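Local coordinates for 2-methyl-3-hydroxypyridine-5-carboxylic acid oxygenase (PDB 3ALJ), which probably uses its FAD cofactor to oxygenate 2-methyl-3-hydroxypyridine-5-carboxylic acid and open its pyridine ring, at residues 32-46 with 116-129. Residues are numbered along the deposited sequence; the frame is centred on the assembly and turned at random. Where two conformers were deposited one is given.
Sequences QNGWDVRLHEKSSEL and RARALGVDISVNSE. With FAD (flavin-adenine dinucleotide), chain B.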
ATOM      1  N   GLN A  32       8.080  19.801   4.185  1.00 12.06           N
ATOM      2  CA  GLN A  32       9.554  19.890   4.469  1.00 13.19           C
ATOM      3  C   GLN A  32      10.202  20.794   3.475  1.00 12.75           C
ATOM      4  O   GLN A  32      11.215  21.424   3.849  1.00 13.44           O
ATOM      5  CB  GLN A  32      10.176  18.468   4.336  1.00 12.62           C
ATOM      6  CG  GLN A  32       9.861  17.563   5.484  1.00 12.31           C
ATOM      7  CD  GLN A  32      10.512  16.176   5.386  1.00 11.48           C
ATOM      8  OE1 GLN A  32      10.723  15.538   6.429  1.00 14.16           O
ATOM      9  NE2 GLN A  32      10.860  15.734   4.160  1.00 11.11           N
ATOM     10  N   ASN A  33       9.671  20.940   2.286  1.00 11.94           N
ATOM     11  CA  ASN A  33      10.204  21.871   1.307  1.00 12.38           C
ATOM     12  C   ASN A  33       9.646  23.308   1.432  1.00 12.95           C
ATOM     13  O   ASN A  33       9.913  24.131   0.522  1.00 15.46           O
ATOM     14  CB  ASN A  33       9.875  21.320  -0.074  1.00 14.33           C
ATOM     15  CG  ASN A  33      10.755  20.093  -0.434  1.00 15.55           C
ATOM     16  OD1 ASN A  33      10.533  19.381  -1.479  1.00 16.65           O
ATOM     17  ND2 ASN A  33      11.833  19.936   0.326  1.00 17.25           N
ATOM     18  N   GLY A  34       8.882  23.583   2.464  1.00 12.27           N
ATOM     19  CA  GLY A  34       8.446  24.997   2.711  1.00 12.83           C
ATOM     20  C   GLY A  34       7.071  25.305   2.116  1.00 15.37           C
ATOM     21  O   GLY A  34       6.609  26.437   2.242  1.00 16.22           O
ATOM     22  N   TRP A  35       6.350  24.319   1.568  1.00 11.76           N
ATOM     23  CA  TRP A  35       4.934  24.577   1.159  1.00 12.18           C
ATOM     24  C   TRP A  35       4.073  24.797   2.388  1.00 11.76           C
ATOM     25  O   TRP A  35       4.223  24.202   3.443  1.00 14.53           O
ATOM     26  CB  TRP A  35       4.388  23.385   0.363  1.00 10.36           C
ATOM     27  CG  TRP A  35       4.956  23.209  -0.971  1.00 11.50           C
ATOM     28  CD1 TRP A  35       6.201  22.666  -1.372  1.00 13.14           C
ATOM     29  CD2 TRP A  35       4.273  23.523  -2.170  1.00  8.49           C
ATOM     30  NE1 TRP A  35       6.296  22.673  -2.688  1.00 11.55           N
ATOM     31  CE2 TRP A  35       5.126  23.189  -3.258  1.00  9.99           C
ATOM     32  CE3 TRP A  35       2.990  24.045  -2.463  1.00 10.15           C
ATOM     33  CZ2 TRP A  35       4.776  23.324  -4.639  1.00 12.58           C
ATOM     34  CZ3 TRP A  35       2.676  24.197  -3.839  1.00 10.15           C
ATOM     35  CH2 TRP A  35       3.549  23.870  -4.897  1.00 12.11           C
ATOM     36  N   ASP A  36       3.038  25.657   2.138  1.00 12.81           N
ATOM     37  CA  ASP A  36       1.956  25.752   3.069  1.00 13.31           C
ATOM     38  C   ASP A  36       0.970  24.622   2.667  1.00 13.88           C
ATOM     39  O   ASP A  36       0.295  24.828   1.671  1.00 14.67           O
ATOM     40  CB  ASP A  36       1.297  27.159   2.993  1.00 13.33           C
ATOM     41  CG  ASP A  36       0.067  27.267   3.946  1.00 15.18           C
ATOM     42  OD1 ASP A  36      -0.301  26.329   4.683  1.00 16.60           O
ATOM     43  OD2 ASP A  36      -0.450  28.446   4.107  1.00 20.79           O
ATOM     44  N   VAL A  37       0.893  23.554   3.424  1.00 11.24           N
ATOM     45  CA  VAL A  37       0.075  22.395   3.043  1.00 12.12           C
ATOM     46  C   VAL A  37      -1.056  22.129   3.970  1.00 12.71           C
ATOM     47  O   VAL A  37      -0.901  22.061   5.213  1.00 13.54           O
ATOM     48  CB  VAL A  37       0.929  21.069   3.248  1.00 16.34           C
ATOM     49  CG1 VAL A  37       0.140  19.878   2.613  1.00 16.12           C
ATOM     50  CG2 VAL A  37       2.197  21.153   2.704  1.00 16.58           C
ATOM     51  N   ARG A  38      -2.251  21.933   3.372  1.00 11.58           N
ATOM     52  CA  ARG A  38      -3.387  21.548   4.159  1.00 12.47           C
ATOM     53  C   ARG A  38      -3.903  20.215   3.595  1.00 10.07           C
ATOM     54  O   ARG A  38      -3.844  20.023   2.321  1.00 11.16           O
ATOM     55  CB  ARG A  38      -4.510  22.597   3.986  1.00 11.98           C
ATOM     56  CG  ARG A  38      -4.007  24.011   4.534  1.00 14.89           C
ATOM     57  CD  ARG A  38      -3.626  24.872   3.349  1.00 15.74           C
ATOM     58  NE  ARG A  38      -3.058  26.182   3.774  1.00 15.24           N
ATOM     59  CZ  ARG A  38      -3.827  27.215   4.143  1.00 18.56           C
ATOM     60  NH1 ARG A  38      -3.208  28.348   4.441  1.00 17.20           N
ATOM     61  NH2 ARG A  38      -5.190  27.141   4.146  1.00 21.29           N
ATOM     62  N   LEU A  39      -4.293  19.303   4.450  1.00  9.46           N
ATOM     63  CA  LEU A  39      -4.773  17.944   4.013  1.00  9.22           C
ATOM     64  C   LEU A  39      -6.161  17.720   4.481  1.00 10.07           C
ATOM     65  O   LEU A  39      -6.506  18.056   5.660  1.00 10.80           O
ATOM     66  CB  LEU A  39      -3.790  16.894   4.608  1.00  9.96           C
ATOM     67  CG  LEU A  39      -4.186  15.442   4.250  1.00 10.61           C
ATOM     68  CD1 LEU A  39      -2.878  14.598   3.993  1.00 12.66           C
ATOM     69  CD2 LEU A  39      -5.026  14.752   5.248  1.00 12.92           C
ATOM     70  N   HIS A  40      -6.981  17.149   3.610  1.00  9.00           N
ATOM     71  CA  HIS A  40      -8.386  16.910   3.857  1.00  8.17           C
ATOM     72  C   HIS A  40      -8.707  15.414   3.828  1.00  8.04           C
ATOM     73  O   HIS A  40      -8.594  14.802   2.721  1.00  9.73           O
ATOM     74  CB  HIS A  40      -9.200  17.666   2.832  1.00  8.20           C
ATOM     75  CG  HIS A  40      -8.920  19.138   2.837  1.00  9.05           C
ATOM     76  ND1 HIS A  40      -9.576  20.032   3.693  1.00 10.12           N
ATOM     77  CD2 HIS A  40      -7.919  19.841   2.223  1.00 10.06           C
ATOM     78  CE1 HIS A  40      -9.005  21.242   3.547  1.00 10.82           C
ATOM     79  NE2 HIS A  40      -8.034  21.163   2.629  1.00 11.11           N
ATOM     80  N   GLU A  41      -9.089  14.854   4.956  1.00  9.91           N
ATOM     81  CA  GLU A  41      -9.525  13.450   5.000  1.00  8.05           C
ATOM     82  C   GLU A  41     -11.063  13.381   5.133  1.00  9.83           C
ATOM     83  O   GLU A  41     -11.574  13.990   6.106  1.00 10.33           O
ATOM     84  CB  GLU A  41      -8.811  12.748   6.221  1.00  9.91           C
ATOM     85  CG  GLU A  41      -9.398  11.404   6.573  1.00 10.15           C
ATOM     86  CD  GLU A  41      -9.437  10.441   5.399  1.00 10.13           C
ATOM     87  OE1 GLU A  41     -10.462   9.781   5.119  1.00 11.49           O
ATOM     88  OE2 GLU A  41      -8.352  10.267   4.745  1.00 10.01           O
ATOM     89  N   LYS A  42     -11.692  12.627   4.268  1.00  9.21           N
ATOM     90  CA  LYS A  42     -13.167  12.493   4.311  1.00 10.31           C
ATOM     91  C   LYS A  42     -13.682  11.847   5.554  1.00 11.27           C
ATOM     92  O   LYS A  42     -14.736  12.238   6.118  1.00 13.47           O
ATOM     93  CB  LYS A  42     -13.603  11.769   3.025  1.00 12.08           C
ATOM     94  CG  LYS A  42     -15.073  11.244   3.076  1.00 13.54           C
ATOM     95  CD  LYS A  42     -15.381  10.466   1.725  1.00 14.67           C
ATOM     96  CE  LYS A  42     -14.524   9.243   1.570  1.00 16.30           C
ATOM     97  NZ  LYS A  42     -15.092   8.403   0.414  1.00 15.85           N
ATOM     98  N   SER A  43     -13.003  10.814   6.033  1.00 10.74           N
ATOM     99  CA  SER A  43     -13.474  10.035   7.204  1.00  9.86           C
ATOM    100  C   SER A  43     -13.392  10.869   8.456  1.00 11.21           C
ATOM    101  O   SER A  43     -12.719  11.931   8.555  1.00 12.09           O
ATOM    102  CB  SER A  43     -12.622   8.753   7.332  1.00 12.44           C
ATOM    103  OG  SER A  43     -12.977   7.988   6.203  1.00 13.89           O
ATOM    104  N   SER A  44     -14.195  10.392   9.423  1.00 12.83           N
ATOM    105  CA  SER A  44     -14.294  11.161  10.662  0.50 14.59           C
ATOM    106  C   SER A  44     -13.114  11.012  11.556  1.00 15.50           C
ATOM    107  O   SER A  44     -12.966  11.770  12.492  1.00 17.28           O
ATOM    108  CB  SER A  44     -15.519  10.749  11.466  0.50 13.70           C
ATOM    109  OG  SER A  44     -15.351   9.414  11.896  0.50 15.76           O
ATOM    110  N   GLU A  45     -12.221  10.032  11.258  1.00 15.88           N
ATOM    111  CA  GLU A  45     -11.018   9.846  12.074  1.00 16.62           C
ATOM    112  C   GLU A  45      -9.911   9.560  11.024  1.00 14.26           C
ATOM    113  O   GLU A  45     -10.227   9.147   9.896  1.00 13.46           O
ATOM    114  CB  GLU A  45     -11.076   8.569  12.945  1.00 20.37           C
ATOM    115  CG  GLU A  45     -12.117   8.562  13.960  1.00 31.20           C
ATOM    116  CD  GLU A  45     -12.057   7.270  14.740  1.00 42.87           C
ATOM    117  OE1 GLU A  45     -12.076   7.391  15.989  1.00 48.32           O
ATOM    118  OE2 GLU A  45     -11.969   6.162  14.101  1.00 45.06           O
ATOM    119  N   LEU A  46      -8.689   9.718  11.507  1.00 14.74           N
ATOM    120  CA  LEU A  46      -7.489   9.284  10.738  1.00 13.17           C
ATOM    121  C   LEU A  46      -7.191   7.837  11.039  1.00 14.06           C
ATOM    122  O   LEU A  46      -6.742   7.523  12.153  1.00 17.12           O
ATOM    123  CB  LEU A  46      -6.317  10.158  11.060  1.00 12.50           C
ATOM    124  CG  LEU A  46      -6.571  11.657  10.890  1.00 12.23           C
ATOM    125  CD1 LEU A  46      -5.380  12.431  11.525  1.00 15.31           C
ATOM    126  CD2 LEU A  46      -6.712  12.081   9.439  1.00 13.61           C
ATOM    127  N   ARG A 116       4.299  12.394  12.077  1.00 10.63           N
ATOM    128  CA  ARG A 116       5.273  13.238  11.444  1.00  9.89           C
ATOM    129  C   ARG A 116       4.630  14.441  10.800  1.00  9.83           C
ATOM    130  O   ARG A 116       5.144  15.550  10.909  1.00 10.50           O
ATOM    131  CB  ARG A 116       6.117  12.369  10.417  1.00 10.88           C
ATOM    132  CG  ARG A 116       7.041  13.129   9.616  1.00 11.06           C
ATOM    133  CD  ARG A 116       8.156  13.841  10.523  1.00 11.81           C
ATOM    134  NE  ARG A 116       9.135  14.416   9.653  1.00 10.97           N
ATOM    135  CZ  ARG A 116       9.957  15.409  10.076  1.00 14.17           C
ATOM    136  NH1 ARG A 116       9.877  15.862  11.352  1.00 14.49           N
ATOM    137  NH2 ARG A 116      10.797  15.954   9.265  1.00 14.87           N
ATOM    138  N   ALA A 117       3.473  14.271  10.128  1.00 10.76           N
ATOM    139  CA  ALA A 117       2.789  15.426   9.577  1.00  9.74           C
ATOM    140  C   ALA A 117       2.379  16.402  10.702  1.00 11.21           C
ATOM    141  O   ALA A 117       2.524  17.626  10.470  1.00 12.97           O
ATOM    142  CB  ALA A 117       1.527  14.922   8.839  1.00  9.54           C
ATOM    143  N   ARG A 118       1.944  15.898  11.849  1.00 12.49           N
ATOM    144  CA  ARG A 118       1.529  16.791  12.963  1.00 15.32           C
ATOM    145  C   ARG A 118       2.795  17.474  13.470  1.00 15.60           C
ATOM    146  O   ARG A 118       2.717  18.747  13.734  1.00 18.99           O
ATOM    147  CB  ARG A 118       0.849  16.007  14.023  1.00 15.73           C
ATOM    148  CG  ARG A 118      -0.495  15.601  13.623  1.00 17.78           C
ATOM    149  CD  ARG A 118      -1.126  14.901  14.840  1.00 22.35           C
ATOM    150  NE  ARG A 118      -2.539  14.560  14.643  1.00 23.46           N
ATOM    151  CZ  ARG A 118      -3.153  13.486  15.183  1.00 23.97           C
ATOM    152  NH1 ARG A 118      -4.454  13.318  14.956  1.00 28.96           N
ATOM    153  NH2 ARG A 118      -2.547  12.631  16.006  1.00 27.59           N
ATOM    154  N   ALA A 119       3.911  16.744  13.657  1.00 14.98           N
ATOM    155  CA  ALA A 119       5.140  17.384  14.154  1.00 15.70           C
ATOM    156  C   ALA A 119       5.558  18.527  13.248  1.00 15.12           C
ATOM    157  O   ALA A 119       6.147  19.535  13.734  1.00 18.06           O
ATOM    158  CB  ALA A 119       6.256  16.398  14.309  1.00 17.89           C
ATOM    159  N   LEU A 120       5.366  18.476  11.912  1.00 14.11           N
ATOM    160  CA  LEU A 120       5.762  19.476  11.000  1.00 13.01           C
ATOM    161  C   LEU A 120       4.714  20.637  10.848  1.00 12.14           C
ATOM    162  O   LEU A 120       5.021  21.615  10.176  1.00 14.73           O
ATOM    163  CB  LEU A 120       5.998  18.855   9.620  1.00 13.00           C
ATOM    164  CG  LEU A 120       7.263  17.996   9.547  1.00 14.72           C
ATOM    165  CD1 LEU A 120       7.159  17.242   8.252  1.00 13.12           C
ATOM    166  CD2 LEU A 120       8.468  18.941   9.530  1.00 18.55           C
ATOM    167  N   GLY A 121       3.570  20.476  11.519  1.00 14.54           N
ATOM    168  CA  GLY A 121       2.560  21.509  11.379  1.00 15.75           C
ATOM    169  C   GLY A 121       1.760  21.436  10.097  1.00 16.49           C
ATOM    170  O   GLY A 121       1.189  22.451   9.636  1.00 18.82           O
ATOM    171  N   VAL A 122       1.627  20.272   9.445  1.00 14.22           N
ATOM    172  CA  VAL A 122       0.634  20.202   8.373  1.00 13.37           C
ATOM    173  C   VAL A 122      -0.785  20.343   8.998  1.00 11.78           C
ATOM    174  O   VAL A 122      -1.127  19.754  10.048  1.00 14.70           O
ATOM    175  CB  VAL A 122       0.708  18.819   7.764  1.00 13.29           C
ATOM    176  CG1 VAL A 122      -0.350  18.523   6.751  1.00 13.48           C
ATOM    177  CG2 VAL A 122       2.057  18.633   7.087  1.00 15.65           C
ATOM    178  N   ASP A 123      -1.579  21.193   8.314  1.00 14.56           N
ATOM    179  CA  ASP A 123      -2.946  21.398   8.775  1.00 14.73           C
ATOM    180  C   ASP A 123      -3.780  20.210   8.242  1.00 14.88           C
ATOM    181  O   ASP A 123      -4.088  20.165   7.042  1.00 16.88           O
ATOM    182  CB  ASP A 123      -3.393  22.711   8.147  1.00 13.85           C
ATOM    183  CG  ASP A 123      -4.776  23.128   8.528  1.00 20.56           C
ATOM    184  OD1 ASP A 123      -5.492  22.352   9.157  1.00 26.05           O
ATOM    185  OD2 ASP A 123      -5.096  24.298   8.168  1.00 29.09           O
ATOM    186  N   ILE A 124      -4.270  19.373   9.128  1.00 12.32           N
ATOM    187  CA  ILE A 124      -5.065  18.197   8.755  1.00 12.35           C
ATOM    188  C   ILE A 124      -6.481  18.415   9.245  1.00 13.41           C
ATOM    189  O   ILE A 124      -6.745  18.803  10.406  1.00 14.36           O
ATOM    190  CB  ILE A 124      -4.548  16.948   9.491  1.00 14.38           C
ATOM    191  CG1 ILE A 124      -3.106  16.639   8.962  1.00 14.70           C
ATOM    192  CG2 ILE A 124      -5.435  15.769   9.209  1.00 13.83           C
ATOM    193  CD1 ILE A 124      -2.435  15.521   9.779  1.00 18.40           C
ATOM    194  N   SER A 125      -7.395  18.227   8.306  1.00 11.79           N
ATOM    195  CA  SER A 125      -8.834  18.225   8.662  1.00 11.76           C
ATOM    196  C   SER A 125      -9.452  16.863   8.440  1.00 11.75           C
ATOM    197  O   SER A 125      -9.248  16.250   7.415  1.00 13.43           O
ATOM    198  CB  SER A 125      -9.550  19.199   7.742  1.00 13.33           C
ATOM    199  OG  SER A 125      -9.129  20.544   7.990  1.00 17.47           O
ATOM    200  N   VAL A 126     -10.249  16.397   9.392  1.00 12.05           N
ATOM    201  CA  VAL A 126     -11.118  15.242   9.228  1.00 10.00           C
ATOM    202  C   VAL A 126     -12.571  15.659   8.894  1.00 10.20           C
ATOM    203  O   VAL A 126     -12.858  16.893   8.875  1.00 12.19           O
ATOM    204  CB  VAL A 126     -11.133  14.276  10.348  1.00 11.98           C
ATOM    205  CG1 VAL A 126      -9.755  13.571  10.618  1.00 14.75           C
ATOM    206  CG2 VAL A 126     -11.592  15.008  11.722  1.00 13.60           C
ATOM    207  N   ASN A 127     -13.373  14.677   8.447  1.00  9.50           N
ATOM    208  CA  ASN A 127     -14.757  15.015   7.971  1.00 10.91           C
ATOM    209  C   ASN A 127     -14.678  16.073   6.890  1.00 10.87           C
ATOM    210  O   ASN A 127     -15.532  17.027   6.777  1.00 11.90           O
ATOM    211  CB  ASN A 127     -15.606  15.634   9.151  1.00 13.51           C
ATOM    212  CG  ASN A 127     -15.838  14.688  10.261  1.00 19.61           C
ATOM    213  OD1 ASN A 127     -15.499  14.952  11.439  1.00 27.98           O
ATOM    214  ND2 ASN A 127     -16.370  13.636   9.921  1.00 15.90           N
ATOM    215  N   SER A 128     -13.657  15.990   5.983  1.00 10.11           N
ATOM    216  CA  SER A 128     -13.380  17.009   4.997  1.00  9.73           C
ATOM    217  C   SER A 128     -13.119  16.355   3.655  1.00  9.14           C
ATOM    218  O   SER A 128     -12.011  15.829   3.356  1.00 12.01           O
ATOM    219  CB  SER A 128     -12.129  17.792   5.481  1.00 10.98           C
ATOM    220  OG  SER A 128     -11.978  18.989   4.628  1.00 12.90           O
ATOM    221  N   GLU A 129     -14.173  16.264   2.888  1.00 12.10           N
ATOM    222  CA  GLU A 129     -14.141  15.514   1.604  1.00  9.61           C
ATOM    223  C   GLU A 129     -13.996  16.398   0.435  1.00 11.13           C
ATOM    224  O   GLU A 129     -14.810  17.367   0.262  1.00 11.11           O
ATOM    225  CB  GLU A 129     -15.467  14.672   1.449  1.00 11.12           C
ATOM    226  CG  GLU A 129     -15.526  13.888   0.092  1.00 10.57           C
ATOM    227  CD  GLU A 129     -16.840  13.244  -0.173  1.00 15.30           C
ATOM    228  OE1 GLU A 129     -17.845  13.605   0.500  1.00 18.13           O
ATOM    229  OE2 GLU A 129     -16.874  12.400  -1.062  1.00 13.00           O
TER
HETATM  230  PA  FAD B 380      -5.896   5.003   0.344  1.00 10.38           P
HETATM  231  O1A FAD B 380      -4.973   4.258   1.256  1.00 15.26           O
HETATM  232  O2A FAD B 380      -7.082   4.381  -0.117  1.00 12.17           O
HETATM  233  O5B FAD B 380      -6.251   6.354   1.100  1.00  9.44           O
HETATM  234  C5B FAD B 380      -7.174   7.329   0.512  1.00  8.28           C
HETATM  235  C4B FAD B 380      -7.626   8.106   1.731  1.00  8.40           C
HETATM  236  O4B FAD B 380      -8.476   9.135   1.116  1.00 10.53           O
HETATM  237  C3B FAD B 380      -8.519   7.374   2.663  1.00  9.09           C
HETATM  238  O3B FAD B 380      -8.160   7.630   4.037  1.00 10.15           O
HETATM  239  C2B FAD B 380      -9.958   7.862   2.262  1.00  8.38           C
HETATM  240  O2B FAD B 380     -10.892   7.844   3.355  1.00 10.44           O
HETATM  241  C1B FAD B 380      -9.737   9.291   1.887  1.00 10.97           C
HETATM  242  N9A FAD B 380     -10.620   9.782   0.879  1.00  7.95           N
HETATM  243  C8A FAD B 380     -11.264   9.107  -0.135  1.00  9.44           C
HETATM  244  N7A FAD B 380     -11.947   9.947  -0.927  1.00  8.88           N
HETATM  245  C5A FAD B 380     -11.746  11.213  -0.399  1.00  7.74           C
HETATM  246  C6A FAD B 380     -12.121  12.481  -0.836  1.00  8.54           C
HETATM  247  N6A FAD B 380     -12.914  12.634  -1.949  1.00 11.67           N
HETATM  248  N1A FAD B 380     -11.711  13.513  -0.095  1.00  8.90           N
HETATM  249  C2A FAD B 380     -10.980  13.375   1.017  1.00 10.88           C
HETATM  250  N3A FAD B 380     -10.543  12.168   1.480  1.00  8.54           N
HETATM  251  C4A FAD B 380     -10.925  11.104   0.721  1.00  7.54           C
HETATM  252  N1  FAD B 380       0.643  -2.037  -0.817  1.00  8.22           N
HETATM  253  C2  FAD B 380       1.874  -2.198  -0.368  1.00  7.88           C
HETATM  254  O2  FAD B 380       2.778  -1.366  -0.549  1.00  8.74           O
HETATM  255  N3  FAD B 380       2.212  -3.355   0.333  1.00  7.26           N
HETATM  256  C4  FAD B 380       1.266  -4.342   0.615  1.00  7.47           C
HETATM  257  O4  FAD B 380       1.592  -5.311   1.398  1.00  7.57           O
HETATM  258  C4X FAD B 380      -0.010  -4.152   0.113  1.00  8.26           C
HETATM  259  N5  FAD B 380      -0.992  -5.189   0.273  1.00  8.98           N
HETATM  260  C5X FAD B 380      -2.243  -5.020  -0.292  1.00  7.90           C
HETATM  261  C6  FAD B 380      -3.193  -6.055  -0.248  1.00  8.79           C
HETATM  262  C7  FAD B 380      -4.456  -5.866  -0.748  1.00  9.72           C
HETATM  263  C7M FAD B 380      -5.487  -7.029  -0.666  1.00 12.08           C
HETATM  264  C8  FAD B 380      -4.793  -4.683  -1.370  1.00  9.53           C
HETATM  265  C8M FAD B 380      -6.193  -4.445  -1.981  1.00 10.79           C
HETATM  266  C9  FAD B 380      -3.855  -3.643  -1.428  1.00  9.82           C
HETATM  267  C9A FAD B 380      -2.542  -3.820  -0.924  1.00  8.56           C
HETATM  268  N10 FAD B 380      -1.528  -2.767  -1.011  1.00  7.47           N
HETATM  269  C10 FAD B 380      -0.288  -2.977  -0.538  1.00  6.57           C
HETATM  270  C1' FAD B 380      -1.885  -1.459  -1.741  1.00  7.84           C
HETATM  271  C2' FAD B 380      -2.208  -0.387  -0.708  1.00  6.49           C
HETATM  272  O2' FAD B 380      -3.278  -0.854   0.141  1.00  8.06           O
HETATM  273  C3' FAD B 380      -2.746   0.864  -1.428  1.00  7.89           C
HETATM  274  O3' FAD B 380      -2.026   0.967  -2.714  1.00  7.45           O
HETATM  275  C4' FAD B 380      -2.492   2.130  -0.721  1.00  7.60           C
HETATM  276  O4' FAD B 380      -3.231   2.067   0.532  1.00 11.17           O
HETATM  277  C5' FAD B 380      -3.021   3.307  -1.472  1.00  8.62           C
HETATM  278  O5' FAD B 380      -2.765   4.485  -0.713  1.00  7.55           O
HETATM  279  P   FAD B 380      -3.526   5.798  -1.154  1.00  8.20           P
HETATM  280  O1P FAD B 380      -3.127   6.817  -0.173  1.00  8.91           O
HETATM  281  O2P FAD B 380      -3.363   6.083  -2.615  1.00  9.09           O
HETATM  282  O3P FAD B 380      -5.093   5.433  -0.989  1.00  8.10           O
HETATM  283  O   HOH W   1      -6.993  20.903   6.417  1.00 16.35           O
HETATM  284  O   HOH W   2     -15.460  10.233  -1.860  1.00 14.77           O
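In the Rossmann-type FAD-binding fold, strand 36-40 pairs in parallel with edge strand 123-125, and the loops after them, with E41 and K42 from one and S128 and E129 from the other, help hold the adenosine half of the cofactor. The ladder runs from D123 N on V37 O through L39, which donates to D123 O and accepts from S125 N, to E41 N on S125 O at 2.8 Å. Beyond the strands, the pairing carries on differently: S128 N reaches E41 O from above its carbonyl plane, and N127 N meets S43 O the same way. H40 ND1 and S128 OG are 2.8 Å apart in a hydrogen bond near the plane of the imidazole, whose NE2 is held by E15. On the opposite face of the sheet, L39 and I124 lie side by side, and L46 reaches across to V126, CD2 to CG1 3.6 Å. At the far end, R116 NH2 gives a nearly straight bond (164°) to a lone pair of Q32 OE1, the amide and guanidinium planes standing 69° apart; L120 CG sits over the centre of that guanidinium.

E41 grips the ribose. With CG anti to the backbone N (chi1 167°) and a bend at chi2, its carboxylate takes O2B of FAD on OE1 and O3B on OE2, while S43 N and G19 N steady the two oxygens. K42 and E129 run alongside each other beside the adenine; E129 OE2 also pairs with K161, and a water accepts from K42 NZ and donates to E129 OE2 at 2.7 Å.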